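Local coordinates for protein endoglucanase family 5 (Clostridium acetobutylicum ATCC 824, PDB 6PZ7) that probably hydrolyses internal beta-1,4-glucosidic bonds of cellulose and related plant polysaccharides as a broad-specificity endoglucanase of glycoside hydrolase family 5, at residues A[77-82]-A[130-135]; A[94-99]-A[137-142]; A[189-194]-A[215-220]. All blocks are in the same frame, centred on the assembly; numbering follows the deposited sequence.

How the interactions relate
The three contacts sample two layers of one (beta/alpha)8 barrel. Interaction 1 joins helices 76-91 and 111-132 on the outside, and interactions 2 and 3 pair neighbouring strands of the barrel wall. Interaction 1 packs directly on interaction 2, with centres about 12 Å apart: Val82 CG1 lies 3.7 Å from Leu98 CD1, and Phe132 CB lies 3.7 Å from Leu139 CD2. Interactions 2 and 3 are about 11 Å apart between centres and share the sheet, Met191 N probably bonding to Phe141 O at 2.8 Å. Interactions 1 and 3 do not touch, their nearest atoms being about 8 Å apart. In this family the catalytic carboxylates lie where strands four and seven end, and strand 139-142 is the fourth.

Interaction 1 (A[77-82]-A[130-135]); sequences AWLNRV and NRFKDY
Arg131 reaches from the last turn of helix 111-132 to helix 76-91 and grips the side-chain oxygen of Asn80 end-on with two nitrogens. NH1 of Arg131 is 2.9 Å from Asn80 OD1 and its NH2 3.1 Å from the same atom, so a single acceptor takes both donors. The oxygen sits near the guanidinium plane, between the two terminal amino groups, and the N-H...O angles of 145° and 137° show that sharing bends both bonds. NH1 approaches in the carbonyl plane of Asn80, whereas NH2 is tilted from it. Although the CB of Asn80 points away, its CG stands beside the backbone N (chi1 -72°), which swings the amide back toward the arginine. Arg131 bends at chi2 and chi3 to lay its flat end there; as this is one of two modelled conformers, the grip may be partial.

CB of Leu79 lies over one guanidinium face, 3.7 Å from Arg131 NH2, an apolar cover beside the polar edge. Deeper in, Phe132 brings CZ to within 4.0 Å of Val82 CG1, while its CE2 comes 4.3 Å from Leu79 CD2; both methyls meet the ring obliquely. Off the interface, Tyr135 OH bonds to Asn87, and Arg81 forms salt bridges with Glu32 and Glu84. Phe132 continues inward onto Leu98, Leu139 and Phe141. Here two adjacent helices of the outer layer of a (beta/alpha)8 (TIM) barrel meet, with a polar pair outermost and an apolar seam laid on the strands.

Interaction 2 (A[94-99]-A[137-142]); sequences MYAILN and SHLIFQ. Unlike the reference sequence in segment 137-142: Gln142 (reference Glu).
In the beta-alpha-beta unit that joins the third and fourth strands of the TIM barrel through helix 111-132, residues Ala96 to Leu98 run parallel to Leu139 to Phe141. The ladder alternates between strands: Ala96 N bonds to His138 O, Ile140 N to Ala96 O, Leu98 N to Ile140 O and Gln142 N to Leu98 O, each at 2.9 Å.

Outside the barrel, Ala96 CB lies 3.9 Å from Leu139 CD1. Ala96 and Leu98 face helix 76-91 through Val89 and Val82, while Leu98 CD2 meets the Phe141 ring obliquely and that ring lies against Trp125 of helix 111-132. Inside, Ile97 and Ile140 are neighbours and both touch Met16 of helix 9-16.

At the N-terminal end Tyr95 and His138 meet ring to ring, their planes 40° apart. His138 CD2 stands over the centre of the tyrosine ring, 3.6 Å from Tyr95 CZ, while Ser137 O lies at that ring's edge. A water donates to Tyr95 OH and also bonds Ser137 OG, bridging the two hydroxyls; the phenol is held by Asp15 as well.

At the other end, Gln142, which replaces the glutamate of the reference sequence, extends alongside Asn99; its OE1 is bonded by Arg57 and also takes ND2 of Asn99. Asn99 OD1 accepts from the backbone N of Val60. CG of Asn99 is folded between backbone N and carbonyl carbon (chi1 78°), and from there ND2 reaches Gln142 OE1 at 3.1 Å, coming from above the glutamine's carbonyl plane.

Interaction 3 (A[189-194]-A[215-220]); sequences FIMVPT and RVIVSL
Ile190 to Val192 run parallel to Val216 to Val218 with a strong twist, the local strand axes crossing at -42°, and four backbone bonds stitch them: Ile190 N to Arg215 O, Ile217 N to Ile190 O, Val192 N to Ile217 O and Ser219 N to Val192 O. The last is 2.9 Å long from Ser219 N to Val192 O, yet the donor rises well above the carbonyl plane.

Ahead of the ladder, Phe189 lies under the extended chain of Arg215. CD of the arginine sits over the ring face in a CH-pi contact, 4.1 Å from its centroid, and CG approaches Phe189 CE2 to 3.6 Å. The guanidinium itself runs on past the ring, CZ of Phe189 lying near the edge of the guanidinium, so the aliphatic CG and CD of Arg215, and not its guanidinium, meet the ring face.

Val192 and Val216 cross at about a right angle and pack closely, CG2 of Val192 being 3.5 Å from Val216 CG1. On the opposite face of the sheet Met191 CG touches Ile217 CB at 3.9 Å, and the bend at chi3 (59°) brings CE of Met191 beside Ser219 CB. Past the paired residues, Thr194 gives OG1 to Ser198 O and rests its side chain on Leu220 CD2; the backbone atoms Thr194 N and Ser219 O are buried without a partner.

The Met191 and Ile217 face looks into the barrel toward Val266 and helix 9-16, whereas Ile190 and Val192 pack outward on helix 161-180; strands 139-142 and 265-270 flank the pair.

Interaction 1 (A[77-82]-A[130-135])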
loop_
_atom_site.group_PDB
_atom_site.type_symbol
_atom_site.label_atom_id
_atom_site.label_comp_id
_atom_site.label_asym_id
_atom_site.label_seq_id
_atom_site.Cartn_x
_atom_site.Cartn_y
_atom_site.Cartn_z
ATOM N N ALA A 77 -9.308 -12.889 -17.813
ATOM C CA ALA A 77 -7.939 -13.381 -17.767
ATOM C C ALA A 77 -7.089 -12.558 -16.816
ATOM O O ALA A 77 -6.152 -13.080 -16.209
ATOM C CB ALA A 77 -7.326 -13.341 -19.163
ATOM N N TRP A 78 -7.343 -11.265 -16.704
ATOM C CA TRP A 78 -6.615 -10.444 -15.746
ATOM C C TRP A 78 -6.962 -10.852 -14.331
ATOM O O TRP A 78 -6.062 -11.010 -13.490
ATOM C CB TRP A 78 -6.917 -8.971 -15.992
ATOM C CG TRP A 78 -6.194 -8.018 -15.066
ATOM C CD1 TRP A 78 -6.751 -7.265 -14.089
ATOM C CD2 TRP A 78 -4.794 -7.728 -15.033
ATOM N NE1 TRP A 78 -5.805 -6.509 -13.457
ATOM C CE2 TRP A 78 -4.584 -6.765 -14.024
ATOM C CE3 TRP A 78 -3.704 -8.173 -15.785
ATOM C CZ2 TRP A 78 -3.323 -6.237 -13.756
ATOM C CZ3 TRP A 78 -2.444 -7.645 -15.506
ATOM C CH2 TRP A 78 -2.271 -6.688 -14.499
ATOM N N LEU A 79 -8.253 -10.995 -14.019
ATOM C CA LEU A 79 -8.628 -11.457 -12.691
ATOM C C LEU A 79 -7.991 -12.797 -12.378
ATOM O O LEU A 79 -7.565 -13.045 -11.242
ATOM C CB LEU A 79 -10.143 -11.553 -12.555
ATOM C CG LEU A 79 -10.887 -10.293 -12.161
ATOM C CD1 LEU A 79 -12.376 -10.491 -12.407
ATOM C CD2 LEU A 79 -10.619 -9.886 -10.726
ATOM N N ASN A 80 -7.946 -13.695 -13.352
ATOM C CA ASN A 80 -7.354 -15.003 -13.126
ATOM C C ASN A 80 -5.873 -14.872 -12.759
ATOM O O ASN A 80 -5.382 -15.551 -11.837
ATOM C CB ASN A 80 -7.482 -15.894 -14.372
ATOM C CG ASN A 80 -8.895 -16.373 -14.625
ATOM O OD1 ASN A 80 -9.770 -16.305 -13.766
ATOM N ND2 ASN A 80 -9.112 -16.882 -15.818
ATOM N N ARG A 81 -5.149 -13.975 -13.451
ATOM C CA ARG A 81 -3.733 -13.751 -13.134
ATOM C C ARG A 81 -3.551 -13.120 -11.769
ATOM O O ARG A 81 -2.683 -13.550 -10.986
ATOM C CB ARG A 81 -3.058 -12.911 -14.218
ATOM C CG ARG A 81 -1.588 -12.638 -13.929
ATOM C CD ARG A 81 -0.780 -13.922 -13.715
ATOM N NE ARG A 81 0.589 -13.548 -13.334
ATOM C CZ ARG A 81 1.432 -14.354 -12.693
ATOM N NH1 ARG A 81 1.118 -15.599 -12.380
ATOM N NH2 ARG A 81 2.612 -13.870 -12.319
ATOM N N VAL A 82 -4.372 -12.133 -11.433
ATOM C CA VAL A 82 -4.297 -11.529 -10.107
ATOM C C VAL A 82 -4.495 -12.609 -9.048
ATOM O O VAL A 82 -3.776 -12.652 -8.040
ATOM C CB VAL A 82 -5.331 -10.391 -9.964
ATOM C CG1 VAL A 82 -5.366 -9.865 -8.562
ATOM C CG2 VAL A 82 -5.010 -9.238 -10.930
ATOM N N ASN A 130 -16.337 -9.848 -5.363
ATOM C CA ASN A 130 -17.003 -11.115 -5.641
ATOM C C ASN A 130 -15.995 -12.221 -5.934
ATOM O O ASN A 130 -16.132 -13.347 -5.430
ATOM C CB ASN A 130 -17.986 -10.914 -6.801
ATOM C CG ASN A 130 -18.657 -12.199 -7.249
ATOM O OD1 ASN A 130 -18.404 -12.709 -8.345
ATOM N ND2 ASN A 130 -19.487 -12.738 -6.400
ATOM N N ARG A 131 -14.977 -11.923 -6.751
ATOM C CA ARG A 131 -14.010 -12.950 -7.113
ATOM C C ARG A 131 -13.267 -13.467 -5.889
ATOM O O ARG A 131 -12.946 -14.666 -5.804
ATOM C CB ARG A 131 -13.017 -12.412 -8.150
ATOM C CG ARG A 131 -11.834 -13.339 -8.408
ATOM C CD ARG A 131 -12.271 -14.686 -8.996
ATOM N NE ARG A 131 -12.577 -14.559 -10.420
ATOM C CZ ARG A 131 -11.737 -14.875 -11.412
ATOM N NH1 ARG A 131 -10.518 -15.342 -11.154
ATOM N NH2 ARG A 131 -12.128 -14.706 -12.672
ATOM N N PHE A 132 -12.971 -12.585 -4.933
ATOM C CA PHE A 132 -12.117 -12.914 -3.797
ATOM C C PHE A 132 -12.881 -13.125 -2.491
ATOM O O PHE A 132 -12.267 -13.215 -1.423
ATOM C CB PHE A 132 -11.037 -11.822 -3.665
ATOM C CG PHE A 132 -10.009 -11.871 -4.772
ATOM C CD1 PHE A 132 -8.938 -12.750 -4.667
ATOM C CD2 PHE A 132 -10.145 -11.117 -5.908
ATOM C CE1 PHE A 132 -8.027 -12.867 -5.703
ATOM C CE2 PHE A 132 -9.219 -11.203 -6.928
ATOM C CZ PHE A 132 -8.168 -12.116 -6.830
ATOM N N LYS A 133 -14.189 -13.337 -2.566
ATOM C CA LYS A 133 -15.038 -13.282 -1.378
ATOM C C LYS A 133 -14.788 -14.425 -0.401
ATOM O O LYS A 133 -15.079 -14.274 0.802
ATOM C CB LYS A 133 -16.523 -13.275 -1.782
ATOM C CG LYS A 133 -17.030 -14.573 -2.377
ATOM C CD LYS A 133 -18.375 -14.394 -3.093
ATOM C CE LYS A 133 -19.446 -13.907 -2.142
ATOM N NZ LYS A 133 -20.725 -13.612 -2.861
ATOM N N ASP A 134 -14.301 -15.571 -0.875
ATOM C CA ASP A 134 -14.194 -16.746 -0.020
ATOM C C ASP A 134 -12.858 -16.881 0.703
ATOM O O ASP A 134 -12.688 -17.792 1.517
ATOM C CB ASP A 134 -14.478 -18.025 -0.796
ATOM C CG ASP A 134 -15.935 -18.183 -1.198
ATOM O OD1 ASP A 134 -16.833 -17.582 -0.584
ATOM O OD2 ASP A 134 -16.159 -18.983 -2.118
ATOM N N TYR A 135 -11.896 -16.012 0.450
ATOM C CA TYR A 135 -10.626 -16.050 1.180
ATOM C C TYR A 135 -10.868 -15.733 2.659
ATOM O O TYR A 135 -11.779 -14.964 3.011
ATOM C CB TYR A 135 -9.626 -15.050 0.569
ATOM C CG TYR A 135 -9.031 -15.558 -0.716
ATOM C CD1 TYR A 135 -9.680 -15.384 -1.931
ATOM C CD2 TYR A 135 -7.801 -16.239 -0.734
ATOM C CE1 TYR A 135 -9.148 -15.916 -3.104
ATOM C CE2 TYR A 135 -7.273 -16.733 -1.908
ATOM C CZ TYR A 135 -7.961 -16.555 -3.075
ATOM O OH TYR A 135 -7.489 -17.037 -4.276
#

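Interaction 2 (A[94-99]-A[137-142])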
loop_
_atom_site.group_PDB
_atom_site.type_symbol
_atom_site.label_atom_id
_atom_site.label_comp_id
_atom_site.label_asym_id
_atom_site.label_seq_id
_atom_site.Cartn_x
_atom_site.Cartn_y
_atom_site.Cartn_z
ATOM N N MET A 94 1.139 -16.077 4.394
ATOM C CA MET A 94 1.328 -14.658 4.641
ATOM C C MET A 94 -0.001 -13.934 4.431
ATOM O O MET A 94 -0.935 -14.450 3.804
ATOM C CB MET A 94 2.380 -14.083 3.704
ATOM C CG MET A 94 3.772 -14.640 4.021
ATOM S SD MET A 94 5.135 -13.842 3.114
ATOM C CE MET A 94 4.821 -14.449 1.456
ATOM N N TYR A 95 -0.075 -12.721 4.967
ATOM C CA TYR A 95 -1.124 -11.780 4.596
ATOM C C TYR A 95 -0.863 -11.250 3.203
ATOM O O TYR A 95 0.290 -11.003 2.832
ATOM C CB TYR A 95 -1.178 -10.592 5.589
ATOM C CG TYR A 95 -1.748 -10.977 6.922
ATOM C CD1 TYR A 95 -0.942 -11.519 7.927
ATOM C CD2 TYR A 95 -3.094 -10.812 7.192
ATOM C CE1 TYR A 95 -1.477 -11.890 9.148
ATOM C CE2 TYR A 95 -3.645 -11.193 8.409
ATOM C CZ TYR A 95 -2.835 -11.757 9.372
ATOM O OH TYR A 95 -3.429 -12.129 10.568
ATOM N N ALA A 96 -1.939 -11.073 2.428
ATOM C CA ALA A 96 -1.905 -10.448 1.117
ATOM C C ALA A 96 -2.773 -9.198 1.186
ATOM O O ALA A 96 -3.912 -9.267 1.671
ATOM C CB ALA A 96 -2.445 -11.391 0.036
ATOM N N ILE A 97 -2.271 -8.062 0.697
ATOM C CA ILE A 97 -3.058 -6.834 0.535
ATOM C C ILE A 97 -3.325 -6.657 -0.946
ATOM O O ILE A 97 -2.380 -6.568 -1.738
ATOM C CB ILE A 97 -2.337 -5.592 1.111
ATOM C CG1 ILE A 97 -2.030 -5.722 2.597
ATOM C CG2 ILE A 97 -3.207 -4.337 0.833
ATOM C CD1 ILE A 97 -0.990 -4.697 3.055
ATOM N N LEU A 98 -4.591 -6.628 -1.341
ATOM C CA LEU A 98 -5.009 -6.455 -2.728
ATOM C C LEU A 98 -5.682 -5.098 -2.844
ATOM O O LEU A 98 -6.631 -4.824 -2.098
ATOM C CB LEU A 98 -5.976 -7.577 -3.110
ATOM C CG LEU A 98 -6.553 -7.497 -4.508
ATOM C CD1 LEU A 98 -5.515 -7.672 -5.576
ATOM C CD2 LEU A 98 -7.658 -8.512 -4.714
ATOM N N ASN A 99 -5.226 -4.269 -3.781
ATOM C CA ASN A 99 -5.756 -2.895 -3.871
ATOM C C ASN A 99 -6.291 -2.558 -5.258
ATOM O O ASN A 99 -6.360 -3.394 -6.169
ATOM C CB ASN A 99 -4.737 -1.856 -3.390
ATOM C CG ASN A 99 -3.650 -1.542 -4.385
ATOM O OD1 ASN A 99 -3.651 -2.039 -5.502
ATOM N ND2 ASN A 99 -2.713 -0.674 -3.995
ATOM N N SER A 137 -9.261 -14.241 6.515
ATOM C CA SER A 137 -8.845 -12.906 6.932
ATOM C C SER A 137 -7.406 -12.591 6.611
ATOM O O SER A 137 -6.976 -11.446 6.814
ATOM C CB SER A 137 -9.078 -12.727 8.429
ATOM O OG SER A 137 -8.227 -13.560 9.177
ATOM N N HIS A 138 -6.633 -13.544 6.081
ATOM C CA HIS A 138 -5.295 -13.216 5.599
ATOM C C HIS A 138 -5.312 -12.407 4.314
ATOM O O HIS A 138 -4.282 -11.838 3.951
ATOM C CB HIS A 138 -4.423 -14.459 5.438
ATOM C CG HIS A 138 -4.045 -15.056 6.754
ATOM N ND1 HIS A 138 -4.865 -15.938 7.429
ATOM C CD2 HIS A 138 -2.981 -14.829 7.558
ATOM C CE1 HIS A 138 -4.291 -16.277 8.573
ATOM N NE2 HIS A 138 -3.158 -15.608 8.682
ATOM N N LEU A 139 -6.427 -12.352 3.587
ATOM C CA LEU A 139 -6.566 -11.460 2.436
ATOM C C LEU A 139 -7.258 -10.182 2.900
ATOM O O LEU A 139 -8.385 -10.215 3.407
ATOM C CB LEU A 139 -7.366 -12.110 1.304
ATOM C CG LEU A 139 -7.549 -11.232 0.076
ATOM C CD1 LEU A 139 -6.235 -10.787 -0.549
ATOM C CD2 LEU A 139 -8.438 -11.936 -0.975
ATOM N N ILE A 140 -6.550 -9.069 2.765
ATOM C CA ILE A 140 -7.002 -7.726 3.123
ATOM C C ILE A 140 -7.230 -6.959 1.828
ATOM O O ILE A 140 -6.411 -7.053 0.892
ATOM C CB ILE A 140 -5.899 -7.045 3.965
ATOM C CG1 ILE A 140 -5.727 -7.802 5.304
ATOM C CG2 ILE A 140 -6.201 -5.572 4.200
ATOM C CD1 ILE A 140 -4.512 -7.393 6.096
ATOM N N PHE A 141 -8.337 -6.216 1.749
ATOM C CA PHE A 141 -8.580 -5.325 0.626
ATOM C C PHE A 141 -8.147 -3.918 1.009
ATOM O O PHE A 141 -8.427 -3.473 2.119
ATOM C CB PHE A 141 -10.065 -5.293 0.213
ATOM C CG PHE A 141 -10.616 -6.573 -0.362
ATOM C CD1 PHE A 141 -9.830 -7.569 -0.876
ATOM C CD2 PHE A 141 -11.976 -6.756 -0.378
ATOM C CE1 PHE A 141 -10.401 -8.737 -1.385
ATOM C CE2 PHE A 141 -12.551 -7.920 -0.853
ATOM C CZ PHE A 141 -11.778 -8.892 -1.400
ATOM N N GLN A 142 -7.518 -3.194 0.087
ATOM C CA GLN A 142 -7.172 -1.788 0.273
ATOM C C GLN A 142 -7.939 -1.038 -0.824
ATOM O O GLN A 142 -7.756 -1.293 -2.017
ATOM C CB GLN A 142 -5.673 -1.616 0.157
ATOM C CG GLN A 142 -5.197 -0.189 0.105
ATOM C CD GLN A 142 -3.721 -0.094 -0.268
ATOM O OE1 GLN A 142 -3.364 0.600 -1.258
ATOM N NE2 GLN A 142 -2.897 -0.725 0.448
HETATM O O HOH W 1 -5.795 -13.739 10.490
#

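Interaction 3 (A[189-194]-A[215-220])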
loop_
_atom_site.group_PDB
_atom_site.type_symbol
_atom_site.label_atom_id
_atom_site.label_comp_id
_atom_site.label_asym_id
_atom_site.label_seq_id
_atom_site.Cartn_x
_atom_site.Cartn_y
_atom_site.Cartn_z
ATOM N N PHE A 189 -10.983 -7.552 6.751
ATOM C CA PHE A 189 -10.315 -6.294 7.094
ATOM C C PHE A 189 -10.006 -5.504 5.832
ATOM O O PHE A 189 -9.634 -6.065 4.797
ATOM C CB PHE A 189 -9.075 -6.573 7.951
ATOM C CG PHE A 189 -9.429 -7.156 9.280
ATOM C CD1 PHE A 189 -9.645 -8.525 9.428
ATOM C CD2 PHE A 189 -9.716 -6.334 10.368
ATOM C CE1 PHE A 189 -10.082 -9.050 10.644
ATOM C CE2 PHE A 189 -10.120 -6.878 11.580
ATOM C CZ PHE A 189 -10.312 -8.222 11.698
ATOM N N ILE A 190 -10.205 -4.192 5.932
ATOM C CA ILE A 190 -10.141 -3.276 4.795
ATOM C C ILE A 190 -9.273 -2.094 5.164
ATOM O O ILE A 190 -9.513 -1.453 6.189
ATOM C CB ILE A 190 -11.542 -2.809 4.330
ATOM C CG1 ILE A 190 -12.440 -3.986 3.958
ATOM C CG2 ILE A 190 -11.399 -1.853 3.150
ATOM C CD1 ILE A 190 -13.906 -3.649 3.732
ATOM N N MET A 191 -8.291 -1.792 4.323
ATOM C CA MET A 191 -7.467 -0.596 4.459
ATOM C C MET A 191 -8.032 0.530 3.603
ATOM O O MET A 191 -8.406 0.314 2.443
ATOM C CB MET A 191 -6.024 -0.882 4.032
ATOM C CG MET A 191 -5.257 -1.689 5.050
ATOM S SD MET A 191 -3.708 -2.437 4.453
ATOM C CE MET A 191 -2.808 -0.987 3.944
ATOM N N VAL A 192 -8.076 1.745 4.163
ATOM C CA VAL A 192 -8.529 2.948 3.442
ATOM C C VAL A 192 -7.511 4.064 3.632
ATOM O O VAL A 192 -7.046 4.281 4.771
ATOM C CB VAL A 192 -9.916 3.428 3.906
ATOM C CG1 VAL A 192 -10.941 2.332 3.683
ATOM C CG2 VAL A 192 -9.951 3.945 5.362
ATOM N N PRO A 193 -7.119 4.765 2.560
ATOM C CA PRO A 193 -6.144 5.852 2.696
ATOM C C PRO A 193 -6.794 7.213 2.896
ATOM O O PRO A 193 -7.956 7.440 2.543
ATOM C CB PRO A 193 -5.428 5.828 1.330
ATOM C CG PRO A 193 -6.563 5.470 0.368
ATOM C CD PRO A 193 -7.403 4.456 1.129
ATOM N N THR A 194 -5.981 8.137 3.431
ATOM C CA THR A 194 -6.164 9.574 3.312
ATOM C C THR A 194 -5.961 9.979 1.839
ATOM O O THR A 194 -5.527 9.186 0.991
ATOM C CB THR A 194 -5.130 10.268 4.186
ATOM O OG1 THR A 194 -3.856 9.794 3.749
ATOM C CG2 THR A 194 -5.307 9.996 5.673
ATOM N N ARG A 215 -13.460 -2.937 11.502
ATOM C CA ARG A 215 -12.517 -3.744 10.748
ATOM C C ARG A 215 -11.820 -2.957 9.649
ATOM O O ARG A 215 -11.259 -3.552 8.717
ATOM C CB ARG A 215 -13.219 -4.986 10.213
ATOM C CG ARG A 215 -13.625 -5.940 11.331
ATOM C CD ARG A 215 -13.926 -7.315 10.804
ATOM N NE ARG A 215 -14.324 -8.257 11.855
ATOM C CZ ARG A 215 -15.561 -8.402 12.284
ATOM N NH1 ARG A 215 -16.543 -7.670 11.777
ATOM N NH2 ARG A 215 -15.816 -9.296 13.237
ATOM N N VAL A 216 -11.841 -1.631 9.735
ATOM C CA VAL A 216 -11.120 -0.758 8.819
ATOM C C VAL A 216 -9.829 -0.263 9.444
ATOM O O VAL A 216 -9.809 0.143 10.620
ATOM C CB VAL A 216 -12.014 0.397 8.329
ATOM C CG1 VAL A 216 -11.175 1.475 7.597
ATOM C CG2 VAL A 216 -13.100 -0.124 7.413
ATOM N N ILE A 217 -8.752 -0.339 8.672
ATOM C CA ILE A 217 -7.405 0.082 9.034
ATOM C C ILE A 217 -7.040 1.279 8.162
ATOM O O ILE A 217 -7.369 1.283 6.969
ATOM C CB ILE A 217 -6.464 -1.100 8.754
ATOM C CG1 ILE A 217 -6.769 -2.293 9.649
ATOM C CG2 ILE A 217 -4.985 -0.687 8.875
ATOM C CD1 ILE A 217 -6.275 -3.647 9.108
ATOM N N VAL A 218 -6.323 2.248 8.706
ATOM C CA VAL A 218 -5.870 3.394 7.909
ATOM C C VAL A 218 -4.610 3.024 7.143
ATOM O O VAL A 218 -3.667 2.458 7.729
ATOM C CB VAL A 218 -5.646 4.616 8.818
ATOM C CG1 VAL A 218 -5.042 5.777 8.042
ATOM C CG2 VAL A 218 -6.953 5.036 9.457
ATOM N N SER A 219 -4.559 3.405 5.869
ATOM C CA SER A 219 -3.381 3.272 5.029
ATOM C C SER A 219 -2.684 4.608 4.819
ATOM O O SER A 219 -3.302 5.569 4.334
ATOM C CB SER A 219 -3.826 2.746 3.662
ATOM O OG SER A 219 -2.710 2.730 2.778
ATOM N N LEU A 220 -1.395 4.657 5.153
ATOM C CA LEU A 220 -0.552 5.834 4.946
ATOM C C LEU A 220 0.719 5.412 4.237
ATOM O O LEU A 220 1.192 4.280 4.413
ATOM C CB LEU A 220 -0.196 6.518 6.282
ATOM C CG LEU A 220 -1.378 6.940 7.143
ATOM C CD1 LEU A 220 -0.870 7.387 8.512
ATOM C CD2 LEU A 220 -2.189 8.031 6.483
#